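Local coordinates for 3-oxoacyl-[acyl-carrier protein] synthase (Thermus thermophilus, PDB 1UB7) that probably catalyses the first condensation of fatty acid synthesis, in which an acetyl group from acetyl-CoA and malonyl-ACP give 3-oxobutanoyl-ACP, at residues Lys166-Glu169 against Gly170-Phe173; Arg294-Glu297 against Gly298-Val301. All blocks are in the same frame, centred on the assembly; numbering follows the deposited sequence.

Contact 1 (Lys166-Glu169 against Gly170-Phe173); sequences KVRE and GYGF
Arg-168 and Tyr-171 hold the two ends of a type II beta turn, with Glu-169 and Gly-170 at its corner, a compact example of how a chain turns from one sheet into the next. The backbone bond that closes the turn runs from N of Tyr-171 to O of Arg-168, 3.0 Å long and nearly straight at 163°. Gly-170 has the positive phi usual at the third position of a type II turn, where with no side chain it avoids crowding the carbonyl oxygen of Glu-169.

The same pair also meets through its side chains, which run alongside each other in the same direction. Bent at its third torsion (chi3 -76°), the arginine chain swings its guanidinium back to the tyrosine, where NH1 lies 3.3 Å from CE1 of Tyr-171. The two planes stand 74° apart, so this is not a flat stack, and the approach to the ring is oblique. The phenol oxygen lies in the guanidinium plane, at its edge, with OH of Tyr-171 3.9 Å from NH1 of Arg-168.

Apolar contact is supplied by Val-167. Its CG2 packs 3.6 Å from CA of Gly-172 and 4.1 Å from CB of Tyr-171, and the absence of a side chain on Gly-172 lets the methyl come this close.

The charge of Arg-168 is met elsewhere, by a salt bridge from NH2 to Glu-297. With NH2 so engaged and NH1 beside the phenol, the group is probably restrained in its rotation, and this exposed turn is tied to the loop before strand 300-307.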
ATOM      1  N   LYS A 166      18.143  -8.436  -9.233  1.00 35.27           N
ATOM      2  CA  LYS A 166      19.478  -8.006  -9.650  1.00 41.75           C
ATOM      3  C   LYS A 166      19.689  -8.312 -11.126  1.00 36.37           C
ATOM      4  O   LYS A 166      19.366  -9.408 -11.581  1.00 36.41           O
ATOM      5  CB  LYS A 166      20.565  -8.726  -8.842  1.00 43.20           C
ATOM      6  CG  LYS A 166      20.608  -8.378  -7.350  1.00 59.68           C
ATOM      7  CD  LYS A 166      21.235  -7.011  -7.061  1.00 60.07           C
ATOM      8  CE  LYS A 166      21.455  -6.828  -5.559  1.00 65.20           C
ATOM      9  NZ  LYS A 166      22.247  -5.610  -5.214  1.00 64.35           N
ATOM     10  N   VAL A 167      20.209  -7.342 -11.875  1.00 41.99           N
ATOM     11  CA  VAL A 167      20.498  -7.545 -13.297  1.00 41.00           C
ATOM     12  C   VAL A 167      21.982  -7.273 -13.564  1.00 48.18           C
ATOM     13  O   VAL A 167      22.678  -6.661 -12.742  1.00 45.17           O
ATOM     14  CB  VAL A 167      19.647  -6.633 -14.216  1.00 34.94           C
ATOM     15  CG1 VAL A 167      18.214  -7.097 -14.212  1.00 31.38           C
ATOM     16  CG2 VAL A 167      19.746  -5.185 -13.772  1.00 32.48           C
ATOM     17  N   ARG A 168      22.468  -7.729 -14.712  1.00 51.80           N
ATOM     18  CA  ARG A 168      23.870  -7.543 -15.055  1.00 56.88           C
ATOM     19  C   ARG A 168      24.346  -6.090 -15.026  1.00 60.57           C
ATOM     20  O   ARG A 168      23.558  -5.141 -15.181  1.00 51.92           O
ATOM     21  CB  ARG A 168      24.168  -8.180 -16.423  1.00 55.86           C
ATOM     22  CG  ARG A 168      24.475  -9.678 -16.321  1.00 61.87           C
ATOM     23  CD  ARG A 168      24.752 -10.353 -17.665  1.00 66.40           C
ATOM     24  NE  ARG A 168      23.531 -10.583 -18.439  1.00 69.26           N
ATOM     25  CZ  ARG A 168      23.115  -9.807 -19.435  1.00 70.70           C
ATOM     26  NH1 ARG A 168      23.820  -8.741 -19.797  1.00 73.25           N
ATOM     27  NH2 ARG A 168      21.986 -10.092 -20.069  1.00 63.20           N
ATOM     28  N   GLU A 169      25.647  -5.942 -14.790  1.00 63.88           N
ATOM     29  CA  GLU A 169      26.302  -4.644 -14.736  1.00 67.24           C
ATOM     30  C   GLU A 169      25.931  -3.854 -15.989  1.00 64.66           C
ATOM     31  O   GLU A 169      26.071  -4.354 -17.103  1.00 62.04           O
ATOM     32  CB  GLU A 169      27.818  -4.852 -14.673  1.00 78.62           C
ATOM     33  CG  GLU A 169      28.634  -3.571 -14.616  1.00 94.11           C
ATOM     34  CD  GLU A 169      28.405  -2.797 -13.335  1.00101.10           C
ATOM     35  OE1 GLU A 169      28.734  -3.328 -12.252  1.00107.92           O
ATOM     36  OE2 GLU A 169      27.892  -1.661 -13.410  1.00106.03           O
ATOM     37  N   GLY A 170      25.450  -2.626 -15.805  1.00 60.97           N
ATOM     38  CA  GLY A 170      25.067  -1.809 -16.946  1.00 58.24           C
ATOM     39  C   GLY A 170      23.572  -1.750 -17.234  1.00 58.45           C
ATOM     40  O   GLY A 170      23.106  -0.832 -17.914  1.00 54.77           O
ATOM     41  N   TYR A 171      22.812  -2.718 -16.724  1.00 56.46           N
ATOM     42  CA  TYR A 171      21.367  -2.739 -16.954  1.00 55.48           C
ATOM     43  C   TYR A 171      20.570  -2.455 -15.691  1.00 57.74           C
ATOM     44  O   TYR A 171      21.113  -2.477 -14.576  1.00 58.37           O
ATOM     45  CB  TYR A 171      20.922  -4.098 -17.497  1.00 55.90           C
ATOM     46  CG  TYR A 171      21.673  -4.549 -18.723  1.00 57.92           C
ATOM     47  CD1 TYR A 171      22.949  -5.107 -18.617  1.00 59.52           C
ATOM     48  CD2 TYR A 171      21.131  -4.381 -19.993  1.00 51.31           C
ATOM     49  CE1 TYR A 171      23.667  -5.484 -19.754  1.00 61.45           C
ATOM     50  CE2 TYR A 171      21.837  -4.752 -21.131  1.00 57.75           C
ATOM     51  CZ  TYR A 171      23.104  -5.302 -21.005  1.00 58.91           C
ATOM     52  OH  TYR A 171      23.808  -5.664 -22.130  1.00 61.69           O
ATOM     53  N   GLY A 172      19.278  -2.194 -15.876  1.00 50.99           N
ATOM     54  CA  GLY A 172      18.410  -1.952 -14.746  1.00 43.50           C
ATOM     55  C   GLY A 172      17.945  -0.527 -14.557  1.00 45.79           C
ATOM     56  O   GLY A 172      18.069   0.317 -15.449  1.00 41.29           O
ATOM     57  N   PHE A 173      17.396  -0.268 -13.375  1.00 38.82           N
ATOM     58  CA  PHE A 173      16.891   1.054 -13.047  1.00 39.81           C
ATOM     59  C   PHE A 173      18.010   2.089 -12.875  1.00 43.53           C
ATOM     60  O   PHE A 173      19.009   1.846 -12.184  1.00 41.16           O
ATOM     61  CB  PHE A 173      16.037   0.952 -11.796  1.00 29.36           C
ATOM     62  CG  PHE A 173      14.697   0.324 -12.043  1.00 38.57           C
ATOM     63  CD1 PHE A 173      13.735   0.989 -12.810  1.00 28.09           C
ATOM     64  CD2 PHE A 173      14.395  -0.943 -11.533  1.00 32.93           C
ATOM     65  CE1 PHE A 173      12.495   0.401 -13.063  1.00 31.74           C
ATOM     66  CE2 PHE A 173      13.159  -1.535 -11.784  1.00 28.65           C
ATOM     67  CZ  PHE A 173      12.206  -0.863 -12.550  1.00 31.17           C
TER

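Contact 2 (Arg294-Glu297 against Gly298-Val301); sequences RIRE and GDHV
Arg-296 to Asp-299 form a type II beta turn, closed by a hydrogen bond of 2.9 Å from N of Asp-299 to O of Arg-296, with Gly-298 taking the positive phi at the third position.

The side chain of Asp-299 reaches back over the turn. With CG beside its own backbone N (chi1 -64°), the carboxylate is brought to the start of the turn, where OD2 accepts a short bond of 2.6 Å from N of Arg-296. That bond is bent, 133° at the hydrogen, and the N-H arrives from above the carboxylate plane. Backbone and side chain of one aspartate thus bind both the N-H and the C=O of one arginine. The other oxygen, OD1 of Asp-299, takes a bond of 2.7 Å from a water that also donates to O of Glu-297, bridging the side chain to the corner of the turn. The guanidinium of Arg-296 extends away from the carboxylate, and its NE binds O of Gly-293 instead.

An apolar contact lies beyond the polar one: CD1 of Ile-295 meets CG1 of Val-301 at 4.0 Å, the two side chains crossing at about a right angle.

The turn connects helix 281-292 to strand 300-307. Ile-295 also packs on Leu-286, Ala-289 and Val-290 of that helix and on Leu-242 of strand 242-245, while Val-301 touches Val-244 of the same strand. The isoleucine-valine pair therefore sits where the helix leans on the four-stranded sheet, and backbone bonds from Gly-298 and Asp-299 to Trp-319 join the turn to the segment following strand 311-318.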
ATOM      1  N   ARG A 294      10.291  -3.217 -30.076  1.00 41.05           N
ATOM      2  CA  ARG A 294      10.565  -1.789 -29.923  1.00 36.90           C
ATOM      3  C   ARG A 294      11.367  -1.580 -28.654  1.00 38.33           C
ATOM      4  O   ARG A 294      11.993  -0.538 -28.458  1.00 45.32           O
ATOM      5  CB  ARG A 294       9.272  -1.013 -29.831  1.00 31.58           C
ATOM      6  CG  ARG A 294       8.263  -1.407 -30.884  1.00 43.80           C
ATOM      7  CD  ARG A 294       7.015  -0.587 -30.667  1.00 46.76           C
ATOM      8  NE  ARG A 294       7.344   0.831 -30.755  1.00 45.74           N
ATOM      9  CZ  ARG A 294       6.511   1.809 -30.433  1.00 50.66           C
ATOM     10  NH1 ARG A 294       5.295   1.525 -29.991  1.00 45.68           N
ATOM     11  NH2 ARG A 294       6.891   3.070 -30.574  1.00 61.42           N
ATOM     12  N   ILE A 295      11.318  -2.571 -27.781  1.00 33.45           N
ATOM     13  CA  ILE A 295      12.080  -2.528 -26.550  1.00 41.46           C
ATOM     14  C   ILE A 295      12.931  -3.769 -26.648  1.00 41.93           C
ATOM     15  O   ILE A 295      12.426  -4.837 -26.982  1.00 41.30           O
ATOM     16  CB  ILE A 295      11.176  -2.618 -25.285  1.00 45.98           C
ATOM     17  CG1 ILE A 295      10.596  -1.240 -24.959  1.00 40.07           C
ATOM     18  CG2 ILE A 295      11.975  -3.135 -24.094  1.00 44.78           C
ATOM     19  CD1 ILE A 295       9.699  -1.238 -23.720  1.00 38.69           C
ATOM     20  N   ARG A 296      14.224  -3.622 -26.392  1.00 40.62           N
ATOM     21  CA  ARG A 296      15.143  -4.751 -26.454  1.00 43.69           C
ATOM     22  C   ARG A 296      16.228  -4.596 -25.410  1.00 38.84           C
ATOM     23  O   ARG A 296      16.515  -3.486 -24.953  1.00 38.98           O
ATOM     24  CB  ARG A 296      15.810  -4.844 -27.831  1.00 43.82           C
ATOM     25  CG  ARG A 296      14.854  -4.814 -28.992  1.00 44.62           C
ATOM     26  CD  ARG A 296      15.619  -4.891 -30.303  1.00 46.06           C
ATOM     27  NE  ARG A 296      14.762  -4.634 -31.461  1.00 44.63           N
ATOM     28  CZ  ARG A 296      15.169  -4.714 -32.722  1.00 34.15           C
ATOM     29  NH1 ARG A 296      16.427  -5.042 -32.990  1.00 26.55           N
ATOM     30  NH2 ARG A 296      14.318  -4.487 -33.710  1.00 35.69           N
ATOM     31  N   GLU A 297      16.839  -5.713 -25.044  1.00 34.94           N
ATOM     32  CA  GLU A 297      17.895  -5.678 -24.061  1.00 43.29           C
ATOM     33  C   GLU A 297      18.861  -4.583 -24.454  1.00 46.55           C
ATOM     34  O   GLU A 297      19.291  -4.514 -25.605  1.00 53.62           O
ATOM     35  CB  GLU A 297      18.612  -7.018 -24.009  1.00 46.35           C
ATOM     36  CG  GLU A 297      19.791  -7.023 -23.080  1.00 51.35           C
ATOM     37  CD  GLU A 297      20.078  -8.400 -22.534  1.00 54.01           C
ATOM     38  OE1 GLU A 297      19.212  -8.951 -21.822  1.00 59.04           O
ATOM     39  OE2 GLU A 297      21.167  -8.935 -22.815  1.00 61.92           O
ATOM     40  N   GLY A 298      19.172  -3.704 -23.506  1.00 48.51           N
ATOM     41  CA  GLY A 298      20.096  -2.621 -23.784  1.00 44.83           C
ATOM     42  C   GLY A 298      19.482  -1.253 -24.015  1.00 43.57           C
ATOM     43  O   GLY A 298      20.191  -0.254 -23.898  1.00 41.58           O
ATOM     44  N   ASP A 299      18.188  -1.195 -24.338  1.00 42.66           N
ATOM     45  CA  ASP A 299      17.513   0.082 -24.583  1.00 43.11           C
ATOM     46  C   ASP A 299      17.231   0.862 -23.299  1.00 49.20           C
ATOM     47  O   ASP A 299      17.109   0.290 -22.209  1.00 46.73           O
ATOM     48  CB  ASP A 299      16.163  -0.117 -25.281  1.00 51.10           C
ATOM     49  CG  ASP A 299      16.285  -0.716 -26.675  1.00 59.90           C
ATOM     50  OD1 ASP A 299      17.305  -0.462 -27.370  1.00 46.56           O
ATOM     51  OD2 ASP A 299      15.329  -1.424 -27.078  1.00 57.10           O
ATOM     52  N   HIS A 300      17.119   2.179 -23.436  1.00 51.21           N
ATOM     53  CA  HIS A 300      16.804   3.021 -22.296  1.00 50.38           C
ATOM     54  C   HIS A 300      15.334   3.351 -22.431  1.00 50.00           C
ATOM     55  O   HIS A 300      14.925   3.998 -23.390  1.00 49.51           O
ATOM     56  CB  HIS A 300      17.635   4.297 -22.313  1.00 48.10           C
ATOM     57  CG  HIS A 300      19.106   4.044 -22.253  1.00 55.77           C
ATOM     58  ND1 HIS A 300      19.673   3.190 -21.332  1.00 59.05           N
ATOM     59  CD2 HIS A 300      20.127   4.515 -23.010  1.00 58.84           C
ATOM     60  CE1 HIS A 300      20.980   3.140 -21.526  1.00 58.59           C
ATOM     61  NE2 HIS A 300      21.281   3.935 -22.537  1.00 52.76           N
ATOM     62  N   VAL A 301      14.536   2.881 -21.480  1.00 46.50           N
ATOM     63  CA  VAL A 301      13.109   3.129 -21.512  1.00 44.10           C
ATOM     64  C   VAL A 301      12.686   4.074 -20.398  1.00 47.49           C
ATOM     65  O   VAL A 301      13.180   4.000 -19.263  1.00 44.97           O
ATOM     66  CB  VAL A 301      12.321   1.817 -21.370  1.00 47.66           C
ATOM     67  CG1 VAL A 301      10.845   2.058 -21.693  1.00 41.08           C
ATOM     68  CG2 VAL A 301      12.924   0.757 -22.283  1.00 42.86           C
TER
HETATM   69  O   HOH W   1      19.376  -2.214 -27.206  1.00 45.30           O

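Contacts 1 and 2 illustrate one device used twice: a type II turn with glycine in its third position, leading into a strand. Their centres are about 13 Å apart, and contact 1 closes before contact 2 opens. The first leads from strand 158-165 of the five-stranded sheet into strand 172-180; the second leads from helix 281-292 into strand 300-307. Both entered strands belong to the same four-stranded sheet, separated by strand 311-318. The turns touch directly: CE2 of Tyr-171 packs 3.6 Å from CG of Glu-297. They thereby connect two sequence-family regions of this thiolase-like enzyme, away from its predicted active-site residues.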